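Long-range contacts in lovastatin nonaketide synthase, polyketide synthase component (Aspergillus terreus, PDB 7CPX), which builds dihydromonacolin L, the nonaketide precursor of lovastatin, from malonyl-CoA, NADPH and S-adenosyl-L-methionine as an iterative multidomain polyketide synthase, together with its partner lovC: residues 39-44 with 67-72; 209-214 with 244-249; 229-234 with 392-397; 240-245 with 365-370; 316-321 with 358-363. The protein carries 2 engineered substitutions. All coordinates share one frame; numbering follows the deposited sequence.

Contact 1 (39-44 with 67-72); sequences DVQSRI and APYAYV
The torsions of Gln41, chi1 72° and chi2 94°, fold its chain back across Tyr69, setting amide atom NE2 3.1 Å from Tyr69 CB. Gln41 immediately precedes a short two-stranded antiparallel ladder (42-43 against 69-70) in the ketosynthase domain. Three backbone bonds define it. Ser42 and Ala70 form the hydrogen-bonded pair, with Ser42 N to Ala70 O at 3.0 Å and Ala70 N to Ser42 O at 3.1 Å, and Ile44 N then reaches Pro68 O at 3.2 Å. Arg43 and Tyr69 are the non-hydrogen-bonded pair, and their side chains diverge at the start. The Arg43 chain later bends at chi2 and returns, so that one face of its guanidinium lies on Pro68 CB, while the group stands nearly perpendicular to the Tyr69 ring. Asp52 holds the Arg43 charge through a salt bridge, and Gly230 O accepts from Gln41 NE2. Next to Arg43, Ile44 CD1 packs on Ala70 CB, and Val72 CG2 is 4.1 Å from the same Ile44 CD1. Tyr71, the centre of an inverse gamma turn, lies near the predicted active-site residue His367. Its ring receives a CH-pi contact: Gln41 CB sits 3.5 Å from the ring centroid of Tyr71, 8° off the normal.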
# COMPACT_ATOMS: atom_id res chain seq x y z
N ASP A 39 -20.82 -37.24 3.84
CA ASP A 39 -20.12 -36.08 4.40
C ASP A 39 -19.79 -35.13 3.25
O ASP A 39 -18.66 -35.03 2.78
CB ASP A 39 -18.87 -36.52 5.14
CG ASP A 39 -18.24 -35.40 5.94
OD1 ASP A 39 -18.85 -34.31 6.01
OD2 ASP A 39 -17.14 -35.60 6.49
N VAL A 40 -20.82 -34.41 2.81
CA VAL A 40 -20.68 -33.52 1.66
C VAL A 40 -19.79 -32.33 2.01
O VAL A 40 -19.01 -31.85 1.18
CB VAL A 40 -22.06 -33.06 1.18
CG1 VAL A 40 -21.92 -31.95 0.17
CG2 VAL A 40 -22.82 -34.22 0.57
N GLN A 41 -19.90 -31.82 3.24
CA GLN A 41 -19.20 -30.60 3.60
C GLN A 41 -17.70 -30.76 3.42
O GLN A 41 -17.14 -31.84 3.64
CB GLN A 41 -19.52 -30.21 5.05
CG GLN A 41 -18.86 -31.11 6.08
CD GLN A 41 -17.54 -30.55 6.57
OE1 GLN A 41 -16.47 -31.04 6.21
NE2 GLN A 41 -17.61 -29.52 7.41
N SER A 42 -17.05 -29.67 3.02
CA SER A 42 -15.62 -29.68 2.77
C SER A 42 -15.06 -28.29 3.02
O SER A 42 -15.80 -27.31 3.10
CB SER A 42 -15.31 -30.13 1.34
OG SER A 42 -15.91 -29.27 0.39
N ARG A 43 -13.74 -28.22 3.14
CA ARG A 43 -13.07 -26.94 3.30
C ARG A 43 -13.39 -26.05 2.11
O ARG A 43 -13.47 -26.51 0.97
CB ARG A 43 -11.56 -27.15 3.42
CG ARG A 43 -10.82 -26.01 4.09
CD ARG A 43 -10.83 -26.15 5.60
NE ARG A 43 -9.92 -25.21 6.25
CZ ARG A 43 -9.63 -25.22 7.54
NH1 ARG A 43 -10.16 -26.11 8.37
NH2 ARG A 43 -8.79 -24.31 8.02
N ILE A 44 -13.59 -24.76 2.39
CA ILE A 44 -13.91 -23.80 1.34
C ILE A 44 -12.83 -23.89 0.27
O ILE A 44 -11.67 -23.53 0.53
CB ILE A 44 -14.01 -22.37 1.89
CG1 ILE A 44 -14.94 -22.30 3.10
CG2 ILE A 44 -14.51 -21.43 0.81
CD1 ILE A 44 -16.32 -22.85 2.86
N ALA A 67 -15.68 -20.64 10.82
CA ALA A 67 -16.29 -21.73 10.07
C ALA A 67 -15.57 -21.87 8.74
O ALA A 67 -16.01 -21.32 7.72
CB ALA A 67 -17.78 -21.46 9.85
N PRO A 68 -14.45 -22.60 8.68
CA PRO A 68 -13.74 -22.80 7.42
C PRO A 68 -14.30 -23.89 6.53
O PRO A 68 -13.65 -24.26 5.55
CB PRO A 68 -12.32 -23.16 7.89
CG PRO A 68 -12.55 -23.89 9.15
CD PRO A 68 -13.75 -23.24 9.81
N TYR A 69 -15.48 -24.42 6.85
CA TYR A 69 -16.11 -25.47 6.07
C TYR A 69 -17.46 -25.00 5.56
O TYR A 69 -18.04 -24.04 6.07
CB TYR A 69 -16.30 -26.75 6.90
CG TYR A 69 -15.06 -27.21 7.62
CD1 TYR A 69 -14.11 -27.99 6.97
CD2 TYR A 69 -14.84 -26.89 8.95
CE1 TYR A 69 -12.97 -28.42 7.63
CE2 TYR A 69 -13.71 -27.32 9.61
CZ TYR A 69 -12.78 -28.08 8.95
OH TYR A 69 -11.65 -28.51 9.61
N ALA A 70 -17.96 -25.70 4.55
CA ALA A 70 -19.27 -25.41 4.00
C ALA A 70 -19.65 -26.53 3.05
O ALA A 70 -18.79 -27.25 2.52
CB ALA A 70 -19.29 -24.07 3.26
N TYR A 71 -20.96 -26.69 2.85
CA TYR A 71 -21.49 -27.65 1.89
C TYR A 71 -21.48 -26.98 0.52
O TYR A 71 -22.49 -26.46 0.03
CB TYR A 71 -22.89 -28.10 2.31
CG TYR A 71 -22.92 -28.85 3.63
CD1 TYR A 71 -22.69 -28.20 4.82
CD2 TYR A 71 -23.21 -30.21 3.67
CE1 TYR A 71 -22.72 -28.87 6.03
CE2 TYR A 71 -23.25 -30.89 4.87
CZ TYR A 71 -23.01 -30.22 6.04
OH TYR A 71 -23.05 -30.90 7.24
N VAL A 72 -20.31 -26.98 -0.09
CA VAL A 72 -20.04 -26.22 -1.30
C VAL A 72 -20.37 -27.07 -2.52
O VAL A 72 -20.22 -28.30 -2.51
CB VAL A 72 -18.57 -25.76 -1.33
CG1 VAL A 72 -18.29 -24.92 -2.57
CG2 VAL A 72 -18.24 -24.97 -0.07

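Contact 2 (209-214 with 244-249); sequences NLILGP and RGEAVC
Asn209 pairs with Ala247 through two backbone bonds: Asn209 N gives a nearly linear bond to Ala247 O (2.9 Å, 177°), and Ala247 N returns one to Asn209 O (2.9 Å). The Asn209 side chain, with CG anti to the backbone N (chi1 171°), turns its amide between two residues of the other segment. Its OD1 accepts a weak bond from Arg244 NH1 at 3.3 Å and a further bond from Thr133 OG1, while ND2 is directed at Gly245 O, modelled too close for the distance to be trusted. Next, Leu210 places CD2 3.8 Å from Val248 CG2, beside helix 97-113. This antiparallel pairing joins the last residue of strand 203-209 to the first of strand 247-255, neighbours in the mixed sheet of the N-terminal half of the thiolase-fold ketosynthase. Ile211 points at Arg244 and Glu246: its CG1 is 3.2 Å from Arg244 NH2, the two side chains sliding past each other in opposite directions, and its CD1 meets Glu246 CG at 3.6 Å. The Glu246 carboxylate forms a salt bridge with Arg48, and its OE1 accepts from Leu73 N. Beyond this, Leu212 N and Gly213 N both bond to Asp135 OD2, and Pro214 packs on Leu144 of the second subunit.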
# COMPACT_ATOMS: atom_id res chain seq x y z
N ASN A 209 -28.19 -19.50 -2.69
CA ASN A 209 -27.15 -19.11 -1.75
C ASN A 209 -25.84 -19.68 -2.24
O ASN A 209 -25.74 -20.89 -2.48
CB ASN A 209 -27.45 -19.60 -0.33
CG ASN A 209 -26.28 -19.39 0.61
OD1 ASN A 209 -26.12 -18.31 1.18
ND2 ASN A 209 -25.47 -20.43 0.78
N LEU A 210 -24.84 -18.83 -2.39
CA LEU A 210 -23.55 -19.23 -2.92
C LEU A 210 -22.43 -18.67 -2.05
O LEU A 210 -22.58 -17.63 -1.41
CB LEU A 210 -23.37 -18.77 -4.36
CG LEU A 210 -24.32 -19.42 -5.37
CD1 LEU A 210 -24.07 -18.86 -6.75
CD2 LEU A 210 -24.17 -20.93 -5.37
N ILE A 211 -21.31 -19.38 -2.06
CA ILE A 211 -20.14 -19.01 -1.27
C ILE A 211 -19.06 -18.52 -2.23
O ILE A 211 -18.26 -19.31 -2.74
CB ILE A 211 -19.65 -20.19 -0.42
CG1 ILE A 211 -20.63 -20.45 0.72
CG2 ILE A 211 -18.26 -19.93 0.10
CD1 ILE A 211 -20.56 -21.84 1.29
N LEU A 212 -19.06 -17.21 -2.49
CA LEU A 212 -18.10 -16.60 -3.40
C LEU A 212 -17.14 -15.66 -2.70
O LEU A 212 -16.10 -15.32 -3.29
CB LEU A 212 -18.85 -15.82 -4.50
CG LEU A 212 -20.05 -16.53 -5.11
CD1 LEU A 212 -20.91 -15.55 -5.88
CD2 LEU A 212 -19.60 -17.66 -6.00
N GLY A 213 -17.44 -15.24 -1.48
CA GLY A 213 -16.58 -14.34 -0.75
C GLY A 213 -16.68 -14.56 0.75
O GLY A 213 -17.63 -15.18 1.25
N PRO A 214 -15.70 -14.06 1.49
CA PRO A 214 -15.71 -14.23 2.95
C PRO A 214 -16.67 -13.30 3.66
O PRO A 214 -16.89 -13.47 4.87
CB PRO A 214 -14.26 -13.93 3.34
CG PRO A 214 -13.81 -12.95 2.32
CD PRO A 214 -14.50 -13.32 1.03
N ARG A 244 -22.71 -23.01 6.51
CA ARG A 244 -23.18 -22.45 5.26
C ARG A 244 -23.11 -23.50 4.15
O ARG A 244 -22.20 -24.32 4.12
CB ARG A 244 -22.35 -21.23 4.88
CG ARG A 244 -22.64 -19.99 5.71
CD ARG A 244 -21.79 -18.81 5.28
NE ARG A 244 -21.74 -18.69 3.83
CZ ARG A 244 -22.75 -18.26 3.09
NH1 ARG A 244 -23.90 -17.91 3.63
NH2 ARG A 244 -22.61 -18.20 1.77
N GLY A 245 -24.09 -23.46 3.26
CA GLY A 245 -24.12 -24.38 2.14
C GLY A 245 -24.46 -23.66 0.86
O GLY A 245 -25.26 -22.73 0.85
N GLU A 246 -23.82 -24.09 -0.23
CA GLU A 246 -24.09 -23.55 -1.55
C GLU A 246 -25.20 -24.37 -2.20
O GLU A 246 -25.04 -25.58 -2.41
CB GLU A 246 -22.84 -23.57 -2.42
CG GLU A 246 -21.79 -22.58 -2.03
CD GLU A 246 -20.78 -22.38 -3.14
OE1 GLU A 246 -20.63 -23.29 -3.98
OE2 GLU A 246 -20.15 -21.30 -3.19
N ALA A 247 -26.31 -23.72 -2.53
CA ALA A 247 -27.40 -24.41 -3.19
C ALA A 247 -28.20 -23.41 -4.00
O ALA A 247 -28.44 -22.28 -3.57
CB ALA A 247 -28.30 -25.12 -2.17
N VAL A 248 -28.61 -23.84 -5.19
CA VAL A 248 -29.50 -23.08 -6.06
C VAL A 248 -30.64 -24.02 -6.44
O VAL A 248 -30.42 -25.01 -7.15
CB VAL A 248 -28.79 -22.54 -7.30
CG1 VAL A 248 -29.75 -21.72 -8.14
CG2 VAL A 248 -27.59 -21.70 -6.89
N CYS A 249 -31.84 -23.70 -5.99
CA CYS A 249 -33.01 -24.53 -6.22
C CYS A 249 -34.03 -23.75 -7.03
O CYS A 249 -34.14 -22.53 -6.89
CB CYS A 249 -33.63 -25.00 -4.91
SG CYS A 249 -35.02 -26.14 -5.11

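Contact 3 (229-234 with 392-397); sequences SGRSRM and NLLFDK
Leu394 lays its branched end across the aliphatic chain of Arg231, the two side chains crossing at about a right angle. Leu394 CD1 is 3.7 Å from Arg231 CD, and Leu394 CG is 3.9 Å from Arg231 CB, so the methylene groups and not the guanidinium carry the overlap. That chain is straight from CG to NE (chi2 180°, chi3 -179°), which offers the leucine a long apolar flank and carries the charged end past it to a salt bridge with Asp39. Arg233 CG also approaches Leu394 CB at 4.0 Å, the two side chains crossing obliquely, so the leucine rests against the stems of two neighbouring arginines. The Arg233 chain bends at chi3, and its NH2 stays 4.6 Å from Asp396 OD2, too far for a salt bridge, though the opposite charges would probably attract weakly. Further along, the extended Met234 places SD 3.6 Å from Asn392 OD1, an oxygen with weak bonds to Ser360 and Thr363, while the carbonyl O of Met234 meets the edge of the Phe395 ring at CD1, 3.6 Å away. The segments meet without a hydrogen bond between them, mainly through van der Waals contact. Ser232 and Arg233 each centre an inverse gamma turn, which kinks 229-234. Within the ketosynthase domain the contact lays two irregular loops together: residues 229-234 come between helix 214-222 and strand 247-255, whereas the loop holding residues 392-397 connects strand 388-389 to strand 409-410.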
# COMPACT_ATOMS: atom_id res chain seq x y z
N SER A 229 -17.42 -26.14 13.90
CA SER A 229 -17.19 -27.51 13.46
C SER A 229 -17.47 -27.68 11.97
O SER A 229 -17.01 -28.66 11.37
CB SER A 229 -18.06 -28.48 14.26
OG SER A 229 -19.43 -28.15 14.14
N GLY A 230 -18.21 -26.75 11.37
CA GLY A 230 -18.48 -26.81 9.95
C GLY A 230 -19.67 -27.64 9.55
O GLY A 230 -19.79 -28.00 8.37
N ARG A 231 -20.56 -27.96 10.48
CA ARG A 231 -21.74 -28.77 10.19
C ARG A 231 -22.91 -28.29 11.03
O ARG A 231 -22.75 -27.97 12.21
CB ARG A 231 -21.47 -30.25 10.45
CG ARG A 231 -20.40 -30.84 9.55
CD ARG A 231 -20.15 -32.30 9.83
NE ARG A 231 -19.10 -32.85 8.98
CZ ARG A 231 -17.80 -32.71 9.20
NH1 ARG A 231 -17.35 -32.05 10.26
NH2 ARG A 231 -16.93 -33.25 8.35
N SER A 232 -24.09 -28.25 10.41
CA SER A 232 -25.32 -27.83 11.08
C SER A 232 -25.87 -29.02 11.84
O SER A 232 -26.74 -29.75 11.36
CB SER A 232 -26.33 -27.29 10.07
OG SER A 232 -25.80 -26.20 9.34
N ARG A 233 -25.37 -29.22 13.06
CA ARG A 233 -25.79 -30.34 13.90
C ARG A 233 -27.17 -30.01 14.46
O ARG A 233 -27.31 -29.45 15.54
CB ARG A 233 -24.78 -30.60 15.00
CG ARG A 233 -23.41 -31.01 14.49
CD ARG A 233 -22.50 -31.43 15.63
NE ARG A 233 -21.78 -32.66 15.32
CZ ARG A 233 -20.64 -32.72 14.65
NH1 ARG A 233 -20.05 -31.62 14.21
NH2 ARG A 233 -20.08 -33.90 14.43
N MET A 234 -28.20 -30.39 13.71
CA MET A 234 -29.57 -30.10 14.11
C MET A 234 -29.90 -30.78 15.43
O MET A 234 -29.74 -31.99 15.57
CB MET A 234 -30.54 -30.57 13.02
CG MET A 234 -32.00 -30.55 13.42
SD MET A 234 -33.06 -31.18 12.11
CE MET A 234 -34.61 -31.33 12.99
N ASN A 392 -30.98 -37.66 8.93
CA ASN A 392 -30.15 -36.49 9.18
C ASN A 392 -28.73 -36.97 9.45
O ASN A 392 -28.51 -37.80 10.34
CB ASN A 392 -30.68 -35.69 10.37
CG ASN A 392 -32.08 -35.16 10.12
OD1 ASN A 392 -32.28 -33.96 9.92
ND2 ASN A 392 -33.05 -36.05 10.12
N LEU A 393 -27.78 -36.44 8.69
CA LEU A 393 -26.42 -36.95 8.75
C LEU A 393 -25.77 -36.68 10.10
O LEU A 393 -25.08 -37.55 10.64
CB LEU A 393 -25.59 -36.34 7.62
CG LEU A 393 -24.13 -36.80 7.51
CD1 LEU A 393 -24.07 -38.31 7.32
CD2 LEU A 393 -23.43 -36.09 6.37
N LEU A 394 -26.00 -35.50 10.67
CA LEU A 394 -25.36 -35.10 11.92
C LEU A 394 -26.41 -35.06 13.03
O LEU A 394 -27.03 -34.03 13.29
CB LEU A 394 -24.67 -33.74 11.78
CG LEU A 394 -23.45 -33.64 10.87
CD1 LEU A 394 -22.52 -34.84 11.05
CD2 LEU A 394 -23.86 -33.50 9.41
N PHE A 395 -26.60 -36.21 13.69
CA PHE A 395 -27.41 -36.27 14.90
C PHE A 395 -26.93 -37.49 15.69
O PHE A 395 -27.28 -38.62 15.37
CB PHE A 395 -28.89 -36.37 14.58
CG PHE A 395 -29.77 -36.49 15.80
CD1 PHE A 395 -30.01 -35.39 16.60
CD2 PHE A 395 -30.34 -37.70 16.13
CE1 PHE A 395 -30.81 -35.50 17.72
CE2 PHE A 395 -31.14 -37.82 17.25
CZ PHE A 395 -31.38 -36.72 18.05
N ASP A 396 -26.13 -37.23 16.73
CA ASP A 396 -25.58 -38.29 17.57
C ASP A 396 -26.15 -38.30 18.98
O ASP A 396 -26.33 -39.37 19.55
CB ASP A 396 -24.06 -38.16 17.65
CG ASP A 396 -23.39 -38.18 16.29
OD1 ASP A 396 -23.93 -38.83 15.38
OD2 ASP A 396 -22.34 -37.53 16.13
N LYS A 397 -26.44 -37.13 19.54
CA LYS A 397 -26.99 -37.03 20.88
C LYS A 397 -27.93 -35.84 20.94
O LYS A 397 -27.55 -34.73 20.57
CB LYS A 397 -25.88 -36.89 21.93
CG LYS A 397 -26.38 -36.76 23.36
CD LYS A 397 -25.24 -36.87 24.36
CE LYS A 397 -24.25 -35.72 24.22
NZ LYS A 397 -23.14 -35.82 25.21

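Contact 4 (240-245 with 365-370); sequences DGYARG and VGHTEG
One face of the Tyr242 ring carries the imidazole of His367, the centroids 4.0 Å apart and the planes inclined at 36°, an oblique pair in which Tyr242 CD1 comes 3.4 Å from His367 CG. At the edge of the tyrosine ring lies Glu369 OE2, and its carboxylate is turned 88° against that ring; the carboxyl carbon of the same glutamate lies in the plane of the imidazole, at its edge. Tyr242 OH donates to Glu369 OE2 (2.6 Å) on the syn side, while Arg244 NH1 forms a long, weak salt bridge to that oxygen at 3.6 Å. Tyr242 reaches this place with CG between its backbone N and carbonyl carbon (chi1 67°). The main chain supports the arrangement. His367 N bonds to Ala243 O at 2.7 Å, and Gly245 N reaches His367 O at 2.8 Å from well above the carbonyl plane, so both polar backbone atoms of the histidine are tied to 240-245. The contact thus braces His367, a predicted ketosynthase active-site residue whose side chain touches Cys181 and meets the ring of His320. In the fold, 240-245 lies in the loop between helix 214-222 and strand 247-255; residues of that helix touch Tyr242 and Arg244, while 365-370 leads into helix 369-386.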
# COMPACT_ATOMS: atom_id res chain seq x y z
N ASP A 240 -23.46 -25.80 17.55
CA ASP A 240 -22.61 -24.63 17.76
C ASP A 240 -22.76 -23.62 16.63
O ASP A 240 -21.85 -22.81 16.41
CB ASP A 240 -21.15 -25.06 17.88
CG ASP A 240 -20.69 -25.91 16.72
OD1 ASP A 240 -21.52 -26.19 15.83
OD2 ASP A 240 -19.50 -26.30 16.69
N GLY A 241 -23.88 -23.64 15.91
CA GLY A 241 -24.14 -22.76 14.80
C GLY A 241 -24.66 -23.55 13.62
O GLY A 241 -25.11 -24.69 13.75
N TYR A 242 -24.60 -22.93 12.44
CA TYR A 242 -25.02 -23.56 11.21
C TYR A 242 -23.92 -23.46 10.17
O TYR A 242 -23.24 -22.44 10.07
CB TYR A 242 -26.31 -22.93 10.66
CG TYR A 242 -26.19 -21.50 10.19
CD1 TYR A 242 -25.68 -21.21 8.94
CD2 TYR A 242 -26.60 -20.45 10.99
CE1 TYR A 242 -25.57 -19.91 8.50
CE2 TYR A 242 -26.50 -19.15 10.57
CZ TYR A 242 -25.98 -18.88 9.32
OH TYR A 242 -25.87 -17.58 8.89
N ALA A 243 -23.74 -24.53 9.41
CA ALA A 243 -22.73 -24.58 8.36
C ALA A 243 -23.34 -24.04 7.07
O ALA A 243 -24.36 -24.55 6.59
CB ALA A 243 -22.23 -26.01 8.16
N ARG A 244 -22.71 -23.01 6.51
CA ARG A 244 -23.18 -22.45 5.26
C ARG A 244 -23.11 -23.50 4.15
O ARG A 244 -22.20 -24.32 4.12
CB ARG A 244 -22.35 -21.23 4.88
CG ARG A 244 -22.64 -19.99 5.71
CD ARG A 244 -21.79 -18.81 5.28
NE ARG A 244 -21.74 -18.69 3.83
CZ ARG A 244 -22.75 -18.26 3.09
NH1 ARG A 244 -23.90 -17.91 3.63
NH2 ARG A 244 -22.61 -18.20 1.77
N GLY A 245 -24.09 -23.46 3.26
CA GLY A 245 -24.12 -24.38 2.14
C GLY A 245 -24.46 -23.66 0.86
O GLY A 245 -25.26 -22.73 0.85
N VAL A 365 -27.07 -31.13 3.23
CA VAL A 365 -26.60 -30.18 2.23
C VAL A 365 -26.19 -28.85 2.85
O VAL A 365 -25.82 -27.92 2.13
CB VAL A 365 -27.66 -29.96 1.14
CG1 VAL A 365 -28.03 -31.28 0.48
CG2 VAL A 365 -28.89 -29.28 1.71
N GLY A 366 -26.27 -28.73 4.17
CA GLY A 366 -25.85 -27.52 4.84
C GLY A 366 -26.95 -26.47 4.88
O GLY A 366 -27.95 -26.54 4.16
N HIS A 367 -26.74 -25.49 5.74
CA HIS A 367 -27.65 -24.35 5.83
C HIS A 367 -27.40 -23.45 4.63
O HIS A 367 -26.46 -22.66 4.61
CB HIS A 367 -27.43 -23.59 7.14
CG HIS A 367 -28.36 -22.44 7.32
ND1 HIS A 367 -29.51 -22.52 8.09
CD2 HIS A 367 -28.33 -21.18 6.83
CE1 HIS A 367 -30.13 -21.36 8.06
NE2 HIS A 367 -29.44 -20.53 7.31
N THR A 368 -28.26 -23.57 3.62
CA THR A 368 -28.09 -22.84 2.37
C THR A 368 -28.82 -21.50 2.38
O THR A 368 -29.22 -21.00 1.32
CB THR A 368 -28.56 -23.69 1.19
OG1 THR A 368 -29.96 -23.97 1.33
CG2 THR A 368 -27.80 -25.01 1.15
N GLU A 369 -29.01 -20.92 3.56
CA GLU A 369 -29.50 -19.55 3.71
C GLU A 369 -30.72 -19.27 2.83
O GLU A 369 -31.81 -19.78 3.11
CB GLU A 369 -28.38 -18.57 3.37
CG GLU A 369 -27.12 -18.75 4.20
CD GLU A 369 -27.28 -18.28 5.63
OE1 GLU A 369 -28.43 -18.08 6.07
OE2 GLU A 369 -26.25 -18.10 6.32
N GLY A 370 -30.54 -18.48 1.77
CA GLY A 370 -31.69 -18.03 1.00
C GLY A 370 -32.51 -19.17 0.45
O GLY A 370 -33.74 -19.17 0.55

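Contact 5 (316-321 with 358-363); sequences FFEAHG and VGSAKT
Phe317 and Val358 lie side by side and point the same way, as expected where parallel strands 316-318 and 356-358 adjoin in the mixed sheet of the C-terminal half of the thiolase-fold ketosynthase; helix 327-339 links them in a beta-alpha-beta crossover. Gly359 N bonds to Phe317 O at 3.0 Å, and Val358 CG1 touches both Phe317 CD1 (4.0 Å) and Ala319 CB (3.3 Å), with Ala319 CB also lying in the plane of the Phe317 ring at its edge. The Phe316 ring lies obliquely against the backbone of Gly359. From Glu318, the last residue of its strand, polar side chains take over. Glu318 starts away from 358-363 but bends back (chi1 -155°, chi2 -71°), so that OE2 accepts a bond from Ala361 N at 2.5 Å, on the anti side of the carboxylate, pinning the turn after Ser360. Lys362 crosses this glutamate at about a right angle, and its NZ forms a salt bridge with Glu318 OE2 at 3.5 Å. Bends at chi3 and chi4 also bring NZ to the carbonyl O of His320, a bond of 2.6 Å, and to Ser360 OG. Lys362 NZ thus joins Glu318, His320 and Ser360. The His320 side chain leaves the backbone away from 358-363, yet its ring still meets Lys362, which passes it at a slant; His320 is a predicted active-site residue whose ring meets that of His367 and touches Cys181. Nearest to the imidazole is a carbon, Lys362 CE, 3.5 Å from His320 ND1.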
# COMPACT_ATOMS: atom_id res chain seq x y z
N PHE A 316 -43.89 -36.12 8.67
CA PHE A 316 -42.53 -35.63 8.58
C PHE A 316 -42.54 -34.12 8.68
O PHE A 316 -43.51 -33.46 8.28
CB PHE A 316 -41.86 -36.08 7.28
CG PHE A 316 -40.47 -35.55 7.09
CD1 PHE A 316 -39.47 -35.85 8.00
CD2 PHE A 316 -40.15 -34.76 6.00
CE1 PHE A 316 -38.19 -35.36 7.83
CE2 PHE A 316 -38.88 -34.28 5.82
CZ PHE A 316 -37.89 -34.57 6.74
N PHE A 317 -41.47 -33.56 9.23
CA PHE A 317 -41.37 -32.12 9.45
C PHE A 317 -39.95 -31.68 9.12
O PHE A 317 -39.04 -31.86 9.93
CB PHE A 317 -41.74 -31.75 10.88
CG PHE A 317 -41.97 -30.29 11.10
CD1 PHE A 317 -40.90 -29.42 11.23
CD2 PHE A 317 -43.25 -29.78 11.16
CE1 PHE A 317 -41.11 -28.07 11.43
CE2 PHE A 317 -43.47 -28.43 11.35
CZ PHE A 317 -42.40 -27.58 11.49
N GLU A 318 -39.77 -31.11 7.93
CA GLU A 318 -38.47 -30.57 7.57
C GLU A 318 -38.23 -29.31 8.38
O GLU A 318 -38.64 -28.21 7.98
CB GLU A 318 -38.38 -30.29 6.07
CG GLU A 318 -36.96 -30.30 5.53
CD GLU A 318 -36.14 -29.10 5.97
OE1 GLU A 318 -36.74 -28.07 6.33
OE2 GLU A 318 -34.89 -29.19 5.95
N ALA A 319 -37.59 -29.47 9.53
CA ALA A 319 -37.36 -28.36 10.43
C ALA A 319 -36.26 -27.45 9.90
O ALA A 319 -35.42 -27.84 9.09
CB ALA A 319 -36.99 -28.87 11.82
N HIS A 320 -36.29 -26.20 10.36
CA HIS A 320 -35.19 -25.29 10.09
C HIS A 320 -33.86 -25.94 10.47
O HIS A 320 -32.91 -25.93 9.68
CB HIS A 320 -35.40 -23.98 10.86
CG HIS A 320 -34.55 -22.85 10.38
ND1 HIS A 320 -34.16 -22.72 9.06
CD2 HIS A 320 -34.02 -21.79 11.04
CE1 HIS A 320 -33.42 -21.63 8.93
NE2 HIS A 320 -33.32 -21.05 10.12
N GLY A 321 -33.79 -26.51 11.67
CA GLY A 321 -32.68 -27.35 12.07
C GLY A 321 -31.32 -26.85 11.63
O GLY A 321 -30.61 -27.52 10.88
N VAL A 358 -38.82 -35.37 12.51
CA VAL A 358 -38.32 -34.03 12.21
C VAL A 358 -36.91 -34.17 11.66
O VAL A 358 -36.04 -34.75 12.33
CB VAL A 358 -38.33 -33.13 13.46
CG1 VAL A 358 -38.10 -31.69 13.06
CG2 VAL A 358 -39.65 -33.27 14.21
N GLY A 359 -36.68 -33.65 10.46
CA GLY A 359 -35.37 -33.74 9.85
C GLY A 359 -35.08 -32.59 8.91
O GLY A 359 -35.84 -32.35 7.97
N SER A 360 -33.97 -31.89 9.14
CA SER A 360 -33.60 -30.73 8.34
C SER A 360 -32.61 -31.15 7.26
O SER A 360 -31.61 -31.82 7.55
CB SER A 360 -32.99 -29.64 9.21
OG SER A 360 -32.64 -28.51 8.44
N ALA A 361 -32.89 -30.75 6.02
CA ALA A 361 -31.97 -31.03 4.92
C ALA A 361 -30.62 -30.38 5.15
O ALA A 361 -29.62 -30.84 4.59
CB ALA A 361 -32.56 -30.53 3.60
N LYS A 362 -30.56 -29.33 5.97
CA LYS A 362 -29.33 -28.61 6.20
C LYS A 362 -28.29 -29.44 6.94
O LYS A 362 -27.12 -29.05 6.99
CB LYS A 362 -29.63 -27.33 6.97
CG LYS A 362 -30.69 -26.47 6.30
CD LYS A 362 -31.21 -25.38 7.21
CE LYS A 362 -32.66 -25.05 6.88
NZ LYS A 362 -33.59 -26.17 7.21
N THR A 363 -28.69 -30.58 7.52
CA THR A 363 -27.71 -31.50 8.08
C THR A 363 -26.94 -32.23 6.99
O THR A 363 -25.82 -32.69 7.22
CB THR A 363 -28.40 -32.51 9.00
OG1 THR A 363 -29.35 -33.27 8.24
CG2 THR A 363 -29.11 -31.81 10.14

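Following the chain from the N terminus, contact 1 first closes a loop without helix or strand, and its Tyr71 bonds by backbone to Arg244 and Glu246 of contact 2. Contact 2 closes the loop holding helix 214-222 and crosses contact 3, since 229-234 lies inside that loop while 392-397 lies far beyond it. Contact 4 begins where contact 2 ends, sharing Arg244 and Gly245, and is nested within contact 3; contact 5 is nested within both. The two halves of the ketosynthase are thereby joined: contacts 3 and 4 bridge them, contact 2 lies on the sheet of the N-terminal half and contact 5 on that of the C-terminal half, and contacts 4 and 5 meet where His367 touches His320.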